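Local coordinates for putative PadR-family transcriptional regulatory protein (Bacteroides fragilis, PDB 5H20) that probably binds DNA as a dimeric winged helix-turn-helix transcriptional regulator of the PadR family, at residues Y17-M20 with L21-K25; E26-A30 with S31-Q35; K36-A40 with R41-V45. One frame throughout, in Å; residues are numbered along the deposited sequence.

Contact 1 of 3, residues Y17-M20 with L21-K25; sequences YCIM and LLLHK
The carbonyl oxygen of Tyr17 takes the N-H of Leu21 at 2.8 Å, on a nearly straight line (160° at the hydrogen). The next two carbonyls repeat the pattern. Cys18 O accepts Leu22 N at 2.9 Å. Ile19 O accepts Leu23 N at 2.9 Å, on a more bent path of 142°. These i to i+4 bonds run along the C-terminal part of helix 5-23 and satisfy the backbone in a buried place. The side chains pair with the same spacing. With chi1 at 173°, the Tyr17 ring swings away from its own N, beside the carbonyl carbon, until CE2 lies 3.7 Å from Leu21 CD1; the methyl comes at the ring from an oblique direction. Ile19 and Leu23 run side by side in one direction, with CG2 of Ile19 3.8 Å from CD1 of Leu23, while Cys18 SG rests more loosely on Leu22 CD1 at 4.0 Å. Apolar residues suit this helix because it is covered on several sides, as the first helix of a winged helix-turn-helix domain would be. Ile19 packs on helix 46-58, and Cys18, Leu22 and Leu23 pack on helix 30-39. On the dimer side the broad Tyr17 ring, besides touching a leucine of its own helix, can meet Trp95 of its own chain and Trp95 of the second subunit edge-to-face, and Met20 lies on Met10 of that subunit.

Contact 2 of 3, residues E26-A30 with S31-Q35; sequences EPAYA and SDIIQ. With GLC (alpha-D-glucopyranose), chain E.
Tyr29, Ala30 and Ser31 form the part of the alpha-D-glucopyranose pocket that lies at the start of helix 30-39, where the first N-H groups of a helix have no carbonyl of a preceding turn to bind. The sugar uses two of them: Ala30 N gives its hydrogen to GLC O3 at 2.9 Å, and Ser31 N gives its own to GLC O2 at 2.8 Å. Ser31 OG holds the same O2 a second time, at 2.9 Å. It can do so because chi1 of 54° tucks the hydroxyl between its backbone N and carbonyl carbon, back toward the sugar. Tyr29 occupies the N-cap position, and Asp32, three residues on, turns its carboxylate back so that OD2 accepts the N-cap N-H, Tyr29 N, at 2.9 Å, from the anti side and out of the carboxylate plane. An acidic group here probably also interacts well with the helix N terminus. Tyr29 O is gripped twice, by Asp32 N at 2.8 Å from above the carbonyl plane and by Ile33 N at 3.2 Å within it. In a PadR protein this helix would be the first of the helix-turn-helix pair. The Tyr29 ring lies alongside the carboxylate, with CD2 3.3 Å from Asp32 OD2 and the two planes 54° apart; Arg75 makes a cation-pi contact with the same ring, and Tyr77 meets it edge-to-face. The single methyl of Ala28 fits closely against Asp32, CB to CB 3.6 Å, and also packs on Leu23 of helix 5-23.

Contact 3 of 3, residues K36-A40 with R41-V45; sequences KLKEA and RLIVV
The flat peptide carbonyl of Lys38 is met from above by the N-H of Arg41, which stands 66° out of the carbonyl plane at an N to O distance of 3.0 Å. The carbonyl of Leu37 receives Leu42 N more nearly within its plane, and this longer loop of chain closes with the shorter bond, 2.8 Å from Leu42 N to Leu37 O. Both depend on Arg41, whose positive phi of 63° reverses the chain and whose long polar side chain, in an exposed position, leads off the helix. Next to it Ala40 is short enough to sit buried at the turn, where it also touches His104 of the second subunit. Beneath the reversal the leucines cross: Leu37 CD2 approaches Leu42 CD2 at 4.0 Å, and the other methyl, CD1, reaches Val44 CG2 at 3.8 Å. The branched end of Leu37 suits this place, since each of its two methyls meets a different residue, while Cys18 and Leu22 of helix 5-23 also pack on it. On the outer side the Lys38 side chain runs beside Ile43 in the same direction, and only its end comes near, NZ lying 4.1 Å from Ile43 CD1. The paired backbone bonds, the positive phi and the apolar meeting of Leu37 with Leu42 are those of a Schellman motif, here ending helix 30-39 before the connection to helix 46-58 of the helix-turn-helix.

Contacts 1, 2 and 3 follow one another along the chain: the end of helix 5-23, the loop and start of helix 30-39, then the end of that helix and the loop to helix 46-58. Their centres lie about 10 Å (1 and 2), 11 Å (2 and 3) and 13 Å (1 and 3) apart. Contacts 2 and 3 share helix 30-39, which packs on helix 5-23, for instance through Ile33 on Leu22. A salt bridge from Glu26 to Lys36 ties the loop of contact 2 to contact 3. Contacts 1 and 3 touch the second subunit; contact 2 holds the sugar. Helices 30-39 and 46-58 probably form the DNA-binding helix-turn-helix of this family.

Contact 1 of 3, residues Y17-M20 with L21-K25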
ATOM      1  N   TYR A  17      -6.286   2.894   1.798  1.00 54.82           N
ATOM      2  CA  TYR A  17      -6.611   1.672   2.523  1.00 57.57           C
ATOM      3  C   TYR A  17      -7.245   2.001   3.871  1.00 58.53           C
ATOM      4  O   TYR A  17      -8.183   1.332   4.292  1.00 60.04           O
ATOM      5  CB  TYR A  17      -5.350   0.817   2.706  1.00 60.11           C
ATOM      6  CG  TYR A  17      -5.510  -0.398   3.584  1.00 64.27           C
ATOM      7  CD1 TYR A  17      -5.901  -1.630   3.049  1.00 66.54           C
ATOM      8  CD2 TYR A  17      -5.242  -0.332   4.956  1.00 67.29           C
ATOM      9  CE1 TYR A  17      -6.035  -2.756   3.859  1.00 71.56           C
ATOM     10  CE2 TYR A  17      -5.368  -1.452   5.771  1.00 72.40           C
ATOM     11  CZ  TYR A  17      -5.766  -2.660   5.215  1.00 74.50           C
ATOM     12  OH  TYR A  17      -5.888  -3.762   6.021  1.00 80.59           O
ATOM     13  N   CYS A  18      -6.715   3.029   4.524  1.00 58.43           N
ATOM     14  CA  CYS A  18      -7.208   3.516   5.804  1.00 60.33           C
ATOM     15  C   CYS A  18      -8.638   4.079   5.709  1.00 58.28           C
ATOM     16  O   CYS A  18      -9.469   3.822   6.588  1.00 59.79           O
ATOM     17  CB  CYS A  18      -6.244   4.570   6.348  1.00 61.44           C
ATOM     18  SG  CYS A  18      -6.643   5.131   8.009  1.00 65.71           S
ATOM     19  N   ILE A  19      -8.912   4.831   4.639  1.00 55.21           N
ATOM     20  CA  ILE A  19     -10.252   5.351   4.341  1.00 53.96           C
ATOM     21  C   ILE A  19     -11.258   4.192   4.146  1.00 54.84           C
ATOM     22  O   ILE A  19     -12.347   4.194   4.755  1.00 55.11           O
ATOM     23  CB  ILE A  19     -10.255   6.273   3.091  1.00 52.07           C
ATOM     24  CG1 ILE A  19      -9.444   7.545   3.326  1.00 52.24           C
ATOM     25  CG2 ILE A  19     -11.677   6.660   2.691  1.00 51.75           C
ATOM     26  CD1 ILE A  19      -9.021   8.239   2.043  1.00 51.54           C
ATOM     27  N   MET A  20     -10.877   3.213   3.313  1.00 55.07           N
ATOM     28  CA  MET A  20     -11.722   2.039   3.047  1.00 56.68           C
ATOM     29  C   MET A  20     -11.955   1.231   4.319  1.00 60.09           C
ATOM     30  O   MET A  20     -13.083   0.777   4.567  1.00 61.75           O
ATOM     31  CB  MET A  20     -11.130   1.164   1.949  1.00 57.05           C
ATOM     32  CG  MET A  20     -11.187   1.795   0.574  1.00 55.02           C
ATOM     33  SD  MET A  20     -10.705   0.639  -0.717  1.00 57.36           S
ATOM     34  CE  MET A  20      -8.919   0.792  -0.656  1.00 56.55           C
ATOM     35  N   LEU A  21     -10.895   1.081   5.121  1.00 61.63           N
ATOM     36  CA  LEU A  21     -10.991   0.488   6.461  1.00 65.98           C
ATOM     37  C   LEU A  21     -12.010   1.193   7.353  1.00 66.17           C
ATOM     38  O   LEU A  21     -12.902   0.539   7.895  1.00 69.13           O
ATOM     39  CB  LEU A  21      -9.627   0.447   7.173  1.00 68.14           C
ATOM     40  CG  LEU A  21      -8.996  -0.905   7.497  1.00 73.30           C
ATOM     41  CD1 LEU A  21      -7.801  -0.681   8.408  1.00 76.18           C
ATOM     42  CD2 LEU A  21      -9.971  -1.866   8.170  1.00 77.78           C
ATOM     43  N   LEU A  22     -11.883   2.516   7.485  1.00 63.80           N
ATOM     44  CA  LEU A  22     -12.786   3.326   8.320  1.00 64.32           C
ATOM     45  C   LEU A  22     -14.237   3.340   7.827  1.00 63.42           C
ATOM     46  O   LEU A  22     -15.159   3.418   8.634  1.00 65.41           O
ATOM     47  CB  LEU A  22     -12.245   4.754   8.521  1.00 62.46           C
ATOM     48  CG  LEU A  22     -10.959   4.950   9.357  1.00 64.71           C
ATOM     49  CD1 LEU A  22     -10.300   6.290   9.053  1.00 62.66           C
ATOM     50  CD2 LEU A  22     -11.194   4.813  10.856  1.00 69.23           C
ATOM     51  N   LEU A  23     -14.433   3.215   6.516  1.00 61.49           N
ATOM     52  CA  LEU A  23     -15.779   3.225   5.925  1.00 61.42           C
ATOM     53  C   LEU A  23     -16.490   1.866   5.882  1.00 65.09           C
ATOM     54  O   LEU A  23     -17.694   1.806   5.627  1.00 65.75           O
ATOM     55  CB  LEU A  23     -15.756   3.882   4.536  1.00 58.15           C
ATOM     56  CG  LEU A  23     -15.654   5.410   4.533  1.00 56.23           C
ATOM     57  CD1 LEU A  23     -15.321   5.895   3.140  1.00 54.67           C
ATOM     58  CD2 LEU A  23     -16.918   6.115   5.030  1.00 57.19           C
ATOM     59  N   HIS A  24     -15.744   0.790   6.154  1.00 68.45           N
ATOM     60  CA  HIS A  24     -16.241  -0.577   5.965  1.00 72.95           C
ATOM     61  C   HIS A  24     -17.403  -0.953   6.881  1.00 77.32           C
ATOM     62  O   HIS A  24     -18.287  -1.701   6.463  1.00 80.03           O
ATOM     63  CB  HIS A  24     -15.095  -1.605   6.002  1.00 75.70           C
ATOM     64  CG  HIS A  24     -15.081  -2.493   7.210  1.00 81.48           C
ATOM     65  ND1 HIS A  24     -15.758  -3.695   7.260  1.00 86.69           N
ATOM     66  CD2 HIS A  24     -14.454  -2.365   8.403  1.00 83.82           C
ATOM     67  CE1 HIS A  24     -15.560  -4.262   8.437  1.00 91.96           C
ATOM     68  NE2 HIS A  24     -14.774  -3.476   9.150  1.00 90.50           N
ATOM     69  N   LYS A  25     -17.408  -0.436   8.109  1.00 78.90           N
ATOM     70  CA  LYS A  25     -18.521  -0.703   9.021  1.00 83.78           C
ATOM     71  C   LYS A  25     -19.570   0.403   8.981  1.00 81.51           C
ATOM     72  O   LYS A  25     -20.768   0.117   8.898  1.00 83.53           O
ATOM     73  CB  LYS A  25     -18.032  -0.960  10.446  1.00 88.36           C
ATOM     74  CG  LYS A  25     -18.843  -2.012  11.186  1.00 95.08           C
ATOM     75  CD  LYS A  25     -17.980  -2.729  12.209  1.00100.97           C
ATOM     76  CE  LYS A  25     -18.683  -3.934  12.807  1.00108.88           C
ATOM     77  NZ  LYS A  25     -17.781  -4.664  13.741  1.00115.58           N
TER

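Contact 2 of 3, residues E26-A30 with S31-Q35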
ATOM      1  N   GLU A  26     -19.114   1.654   9.026  1.00 77.98           N
ATOM      2  CA  GLU A  26     -20.007   2.802   9.052  1.00 76.60           C
ATOM      3  C   GLU A  26     -19.800   3.725   7.854  1.00 71.90           C
ATOM      4  O   GLU A  26     -18.655   4.073   7.544  1.00 69.91           O
ATOM      5  CB  GLU A  26     -19.830   3.592  10.351  1.00 78.32           C
ATOM      6  CG  GLU A  26     -20.617   3.053  11.539  1.00 84.03           C
ATOM      7  CD  GLU A  26     -20.427   3.876  12.811  1.00 86.40           C
ATOM      8  OE1 GLU A  26     -19.723   4.923  12.775  1.00 83.84           O
ATOM      9  OE2 GLU A  26     -20.996   3.476  13.859  1.00 91.14           O
ATOM     10  N   PRO A  27     -20.907   4.133   7.183  1.00 71.05           N
ATOM     11  CA  PRO A  27     -20.819   5.261   6.255  1.00 67.68           C
ATOM     12  C   PRO A  27     -20.503   6.543   7.032  1.00 66.77           C
ATOM     13  O   PRO A  27     -20.755   6.602   8.238  1.00 69.17           O
ATOM     14  CB  PRO A  27     -22.215   5.324   5.635  1.00 69.41           C
ATOM     15  CG  PRO A  27     -23.121   4.676   6.639  1.00 72.68           C
ATOM     16  CD  PRO A  27     -22.283   3.589   7.254  1.00 74.14           C
ATOM     17  N   ALA A  28     -19.937   7.545   6.361  1.00 64.20           N
ATOM     18  CA  ALA A  28     -19.446   8.743   7.050  1.00 63.55           C
ATOM     19  C   ALA A  28     -19.233   9.943   6.135  1.00 61.76           C
ATOM     20  O   ALA A  28     -18.955   9.785   4.945  1.00 60.17           O
ATOM     21  CB  ALA A  28     -18.154   8.427   7.800  1.00 63.85           C
ATOM     22  N   TYR A  29     -19.392  11.134   6.715  1.00 62.56           N
ATOM     23  CA  TYR A  29     -18.942  12.383   6.116  1.00 62.36           C
ATOM     24  C   TYR A  29     -17.419  12.417   6.221  1.00 61.39           C
ATOM     25  O   TYR A  29     -16.830  11.799   7.127  1.00 61.40           O
ATOM     26  CB  TYR A  29     -19.540  13.600   6.848  1.00 65.21           C
ATOM     27  CG  TYR A  29     -21.070  13.692   6.894  1.00 66.74           C
ATOM     28  CD1 TYR A  29     -21.815  14.034   5.754  1.00 67.50           C
ATOM     29  CD2 TYR A  29     -21.762  13.467   8.086  1.00 68.44           C
ATOM     30  CE1 TYR A  29     -23.204  14.130   5.804  1.00 69.80           C
ATOM     31  CE2 TYR A  29     -23.151  13.558   8.143  1.00 70.43           C
ATOM     32  CZ  TYR A  29     -23.861  13.896   7.002  1.00 70.98           C
ATOM     33  OH  TYR A  29     -25.230  13.979   7.053  1.00 73.83           O
ATOM     34  N   ALA A  30     -16.777  13.127   5.294  1.00 60.85           N
ATOM     35  CA  ALA A  30     -15.340  13.390   5.363  1.00 60.28           C
ATOM     36  C   ALA A  30     -14.865  13.867   6.752  1.00 62.01           C
ATOM     37  O   ALA A  30     -13.837  13.405   7.246  1.00 61.73           O
ATOM     38  CB  ALA A  30     -14.927  14.375   4.276  1.00 61.10           C
ATOM     39  N   SER A  31     -15.632  14.773   7.360  1.00 64.52           N
ATOM     40  CA  SER A  31     -15.440  15.236   8.742  1.00 67.20           C
ATOM     41  C   SER A  31     -15.489  14.131   9.803  1.00 67.23           C
ATOM     42  O   SER A  31     -14.849  14.263  10.843  1.00 70.42           O
ATOM     43  CB  SER A  31     -16.461  16.323   9.095  1.00 70.06           C
ATOM     44  OG  SER A  31     -17.790  15.863   8.840  1.00 69.67           O
ATOM     45  N   ASP A  32     -16.259  13.064   9.561  1.00 65.32           N
ATOM     46  CA  ASP A  32     -16.261  11.918  10.483  1.00 66.01           C
ATOM     47  C   ASP A  32     -14.968  11.132  10.336  1.00 64.53           C
ATOM     48  O   ASP A  32     -14.427  10.647  11.325  1.00 67.01           O
ATOM     49  CB  ASP A  32     -17.461  10.981  10.261  1.00 65.19           C
ATOM     50  CG  ASP A  32     -18.797  11.687  10.385  1.00 66.62           C
ATOM     51  OD1 ASP A  32     -18.944  12.509  11.316  1.00 69.65           O
ATOM     52  OD2 ASP A  32     -19.710  11.404   9.562  1.00 65.29           O
ATOM     53  N   ILE A  33     -14.504  10.997   9.094  1.00 61.31           N
ATOM     54  CA  ILE A  33     -13.255  10.312   8.773  1.00 60.36           C
ATOM     55  C   ILE A  33     -12.084  11.046   9.427  1.00 62.27           C
ATOM     56  O   ILE A  33     -11.290  10.417  10.130  1.00 63.69           O
ATOM     57  CB  ILE A  33     -13.035  10.130   7.246  1.00 57.40           C
ATOM     58  CG1 ILE A  33     -14.073   9.158   6.679  1.00 56.42           C
ATOM     59  CG2 ILE A  33     -11.619   9.615   6.952  1.00 57.03           C
ATOM     60  CD1 ILE A  33     -14.217   9.200   5.170  1.00 54.84           C
ATOM     61  N   ILE A  34     -12.024  12.367   9.217  1.00 62.76           N
ATOM     62  CA  ILE A  34     -11.012  13.244   9.828  1.00 65.88           C
ATOM     63  C   ILE A  34     -11.011  13.073  11.355  1.00 69.97           C
ATOM     64  O   ILE A  34      -9.938  12.939  11.959  1.00 72.75           O
ATOM     65  CB  ILE A  34     -11.180  14.737   9.398  1.00 66.69           C
ATOM     66  CG1 ILE A  34     -10.853  14.901   7.903  1.00 63.97           C
ATOM     67  CG2 ILE A  34     -10.314  15.689  10.251  1.00 70.52           C
ATOM     68  CD1 ILE A  34     -11.477  16.143   7.241  1.00 65.40           C
ATOM     69  N   GLN A  35     -12.207  13.028  11.943  1.00 70.79           N
ATOM     70  CA  GLN A  35     -12.385  12.894  13.390  1.00 75.71           C
ATOM     71  C   GLN A  35     -11.928  11.536  13.935  1.00 77.23           C
ATOM     72  O   GLN A  35     -11.331  11.470  15.013  1.00 81.79           O
ATOM     73  CB  GLN A  35     -13.845  13.151  13.771  1.00 76.55           C
ATOM     74  CG  GLN A  35     -14.020  14.185  14.870  1.00 81.89           C
ATOM     75  CD  GLN A  35     -13.868  13.618  16.271  1.00 87.21           C
ATOM     76  OE1 GLN A  35     -12.865  13.864  16.941  1.00 91.26           O
ATOM     77  NE2 GLN A  35     -14.875  12.866  16.725  1.00 88.34           N
TER
HETATM   78  C1  GLC E 204     -18.660  18.122   4.935  1.00 79.09           C
HETATM   79  C2  GLC E 204     -18.463  16.606   4.914  1.00 79.07           C
HETATM   80  C3  GLC E 204     -17.896  16.056   3.597  1.00 80.41           C
HETATM   81  C4  GLC E 204     -18.200  16.880   2.341  1.00 85.70           C
HETATM   82  C5  GLC E 204     -18.020  18.395   2.533  1.00 87.30           C
HETATM   83  C6  GLC E 204     -19.116  19.172   1.798  1.00 87.31           C
HETATM   84  O1  GLC E 204     -18.283  18.602   6.229  1.00 76.82           O
HETATM   85  O2  GLC E 204     -17.572  16.236   5.972  1.00 74.53           O
HETATM   86  O3  GLC E 204     -18.362  14.715   3.404  1.00 72.63           O
HETATM   87  O4  GLC E 204     -17.323  16.454   1.288  1.00 89.28           O
HETATM   88  O5  GLC E 204     -17.892  18.805   3.920  1.00 85.43           O
HETATM   89  O6  GLC E 204     -18.853  19.150   0.387  1.00 89.94           O

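Contact 3 of 3, residues K36-A40 with R41-V45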
ATOM      1  N   LYS A  36     -12.216  10.463  13.192  1.00 73.39           N
ATOM      2  CA  LYS A  36     -11.822   9.100  13.590  1.00 73.11           C
ATOM      3  C   LYS A  36     -10.318   8.895  13.479  1.00 72.01           C
ATOM      4  O   LYS A  36      -9.723   8.140  14.259  1.00 74.29           O
ATOM      5  CB  LYS A  36     -12.577   8.050  12.775  1.00 70.71           C
ATOM      6  CG  LYS A  36     -14.015   7.857  13.233  1.00 73.39           C
ATOM      7  CD  LYS A  36     -14.773   6.939  12.298  1.00 71.40           C
ATOM      8  CE  LYS A  36     -16.211   6.760  12.757  1.00 74.97           C
ATOM      9  NZ  LYS A  36     -16.840   5.637  12.019  1.00 73.80           N
ATOM     10  N   LEU A  37      -9.723   9.579  12.502  1.00 69.30           N
ATOM     11  CA  LEU A  37      -8.290   9.688  12.363  1.00 69.01           C
ATOM     12  C   LEU A  37      -7.665  10.431  13.557  1.00 73.04           C
ATOM     13  O   LEU A  37      -6.614  10.019  14.048  1.00 74.44           O
ATOM     14  CB  LEU A  37      -7.929  10.353  11.022  1.00 66.26           C
ATOM     15  CG  LEU A  37      -8.117   9.522   9.737  1.00 62.77           C
ATOM     16  CD1 LEU A  37      -8.228  10.418   8.518  1.00 61.10           C
ATOM     17  CD2 LEU A  37      -7.008   8.502   9.527  1.00 62.71           C
ATOM     18  N   LYS A  38      -8.318  11.507  14.016  1.00 75.23           N
ATOM     19  CA  LYS A  38      -7.868  12.302  15.172  1.00 79.71           C
ATOM     20  C   LYS A  38      -7.773  11.456  16.445  1.00 82.91           C
ATOM     21  O   LYS A  38      -6.786  11.552  17.191  1.00 86.12           O
ATOM     22  CB  LYS A  38      -8.780  13.525  15.382  1.00 82.78           C
ATOM     23  CG  LYS A  38      -8.383  14.476  16.509  1.00 88.73           C
ATOM     24  CD  LYS A  38      -7.338  15.484  16.064  1.00 89.37           C
ATOM     25  CE  LYS A  38      -7.015  16.473  17.173  1.00 96.16           C
ATOM     26  NZ  LYS A  38      -5.850  17.320  16.799  1.00 97.02           N
ATOM     27  N   GLU A  39      -8.797  10.630  16.664  1.00 82.58           N
ATOM     28  CA  GLU A  39      -8.851   9.640  17.741  1.00 85.74           C
ATOM     29  C   GLU A  39      -7.744   8.590  17.645  1.00 84.64           C
ATOM     30  O   GLU A  39      -7.327   8.043  18.662  1.00 88.62           O
ATOM     31  CB  GLU A  39     -10.216   8.938  17.743  1.00 85.73           C
ATOM     32  CG  GLU A  39     -11.329   9.719  18.426  1.00 90.01           C
ATOM     33  CD  GLU A  39     -12.719   9.239  18.037  1.00 89.56           C
ATOM     34  OE1 GLU A  39     -12.989   8.013  18.073  1.00 89.13           O
ATOM     35  OE2 GLU A  39     -13.556  10.099  17.697  1.00 90.18           O
ATOM     36  N   ALA A  40      -7.295   8.308  16.418  1.00 80.06           N
ATOM     37  CA  ALA A  40      -6.193   7.372  16.158  1.00 79.68           C
ATOM     38  C   ALA A  40      -4.818   8.052  16.225  1.00 81.18           C
ATOM     39  O   ALA A  40      -3.796   7.452  15.847  1.00 81.50           O
ATOM     40  CB  ALA A  40      -6.384   6.683  14.811  1.00 75.32           C
ATOM     41  N   ARG A  41      -4.804   9.289  16.741  1.00 82.93           N
ATOM     42  CA  ARG A  41      -3.610  10.154  16.840  1.00 84.64           C
ATOM     43  C   ARG A  41      -3.020  10.537  15.473  1.00 80.65           C
ATOM     44  O   ARG A  41      -1.807  10.767  15.345  1.00 82.14           O
ATOM     45  CB  ARG A  41      -2.542   9.573  17.787  1.00 89.54           C
ATOM     46  CG  ARG A  41      -3.064   9.205  19.168  1.00 94.45           C
ATOM     47  CD  ARG A  41      -1.961   9.183  20.216  1.00100.55           C
ATOM     48  NE  ARG A  41      -1.482  10.526  20.562  1.00103.35           N
ATOM     49  CZ  ARG A  41      -2.109  11.386  21.369  1.00106.79           C
ATOM     50  NH1 ARG A  41      -3.273  11.073  21.939  1.00107.99           N
ATOM     51  NH2 ARG A  41      -1.567  12.576  21.600  1.00109.69           N
ATOM     52  N   LEU A  42      -3.899  10.608  14.468  1.00 76.01           N
ATOM     53  CA  LEU A  42      -3.545  10.974  13.094  1.00 72.47           C
ATOM     54  C   LEU A  42      -4.242  12.264  12.669  1.00 71.62           C
ATOM     55  O   LEU A  42      -5.456  12.400  12.818  1.00 71.22           O
ATOM     56  CB  LEU A  42      -3.907   9.833  12.132  1.00 68.80           C
ATOM     57  CG  LEU A  42      -2.916   8.803  11.558  1.00 68.78           C
ATOM     58  CD1 LEU A  42      -1.583   8.656  12.315  1.00 72.80           C
ATOM     59  CD2 LEU A  42      -3.579   7.447  11.354  1.00 67.05           C
ATOM     60  N   ILE A  43      -3.459  13.211  12.167  1.00 72.41           N
ATOM     61  CA  ILE A  43      -3.981  14.434  11.568  1.00 72.46           C
ATOM     62  C   ILE A  43      -3.832  14.275  10.058  1.00 69.09           C
ATOM     63  O   ILE A  43      -2.728  14.068   9.546  1.00 69.32           O
ATOM     64  CB  ILE A  43      -3.263  15.712  12.082  1.00 76.92           C
ATOM     65  CG1 ILE A  43      -3.545  15.917  13.579  1.00 80.90           C
ATOM     66  CG2 ILE A  43      -3.705  16.946  11.288  1.00 77.67           C
ATOM     67  CD1 ILE A  43      -2.604  16.876  14.284  1.00 86.00           C
ATOM     68  N   VAL A  44      -4.963  14.315   9.367  1.00 66.66           N
ATOM     69  CA  VAL A  44      -5.007  14.339   7.906  1.00 64.20           C
ATOM     70  C   VAL A  44      -5.955  15.488   7.563  1.00 65.18           C
ATOM     71  O   VAL A  44      -7.120  15.490   7.984  1.00 65.37           O
ATOM     72  CB  VAL A  44      -5.520  13.004   7.284  1.00 60.79           C
ATOM     73  CG1 VAL A  44      -5.442  13.051   5.761  1.00 59.34           C
ATOM     74  CG2 VAL A  44      -4.749  11.794   7.804  1.00 60.54           C
ATOM     75  N   VAL A  45      -5.437  16.468   6.833  1.00 66.60           N
ATOM     76  CA  VAL A  45      -6.199  17.659   6.452  1.00 68.84           C
ATOM     77  C   VAL A  45      -7.064  17.415   5.210  1.00 66.38           C
ATOM     78  O   VAL A  45      -6.887  16.410   4.501  1.00 62.95           O
ATOM     79  CB  VAL A  45      -5.305  18.929   6.282  1.00 73.27           C
ATOM     80  CG1 VAL A  45      -4.760  19.391   7.627  1.00 76.68           C
ATOM     81  CG2 VAL A  45      -4.183  18.725   5.266  1.00 72.60           C
TER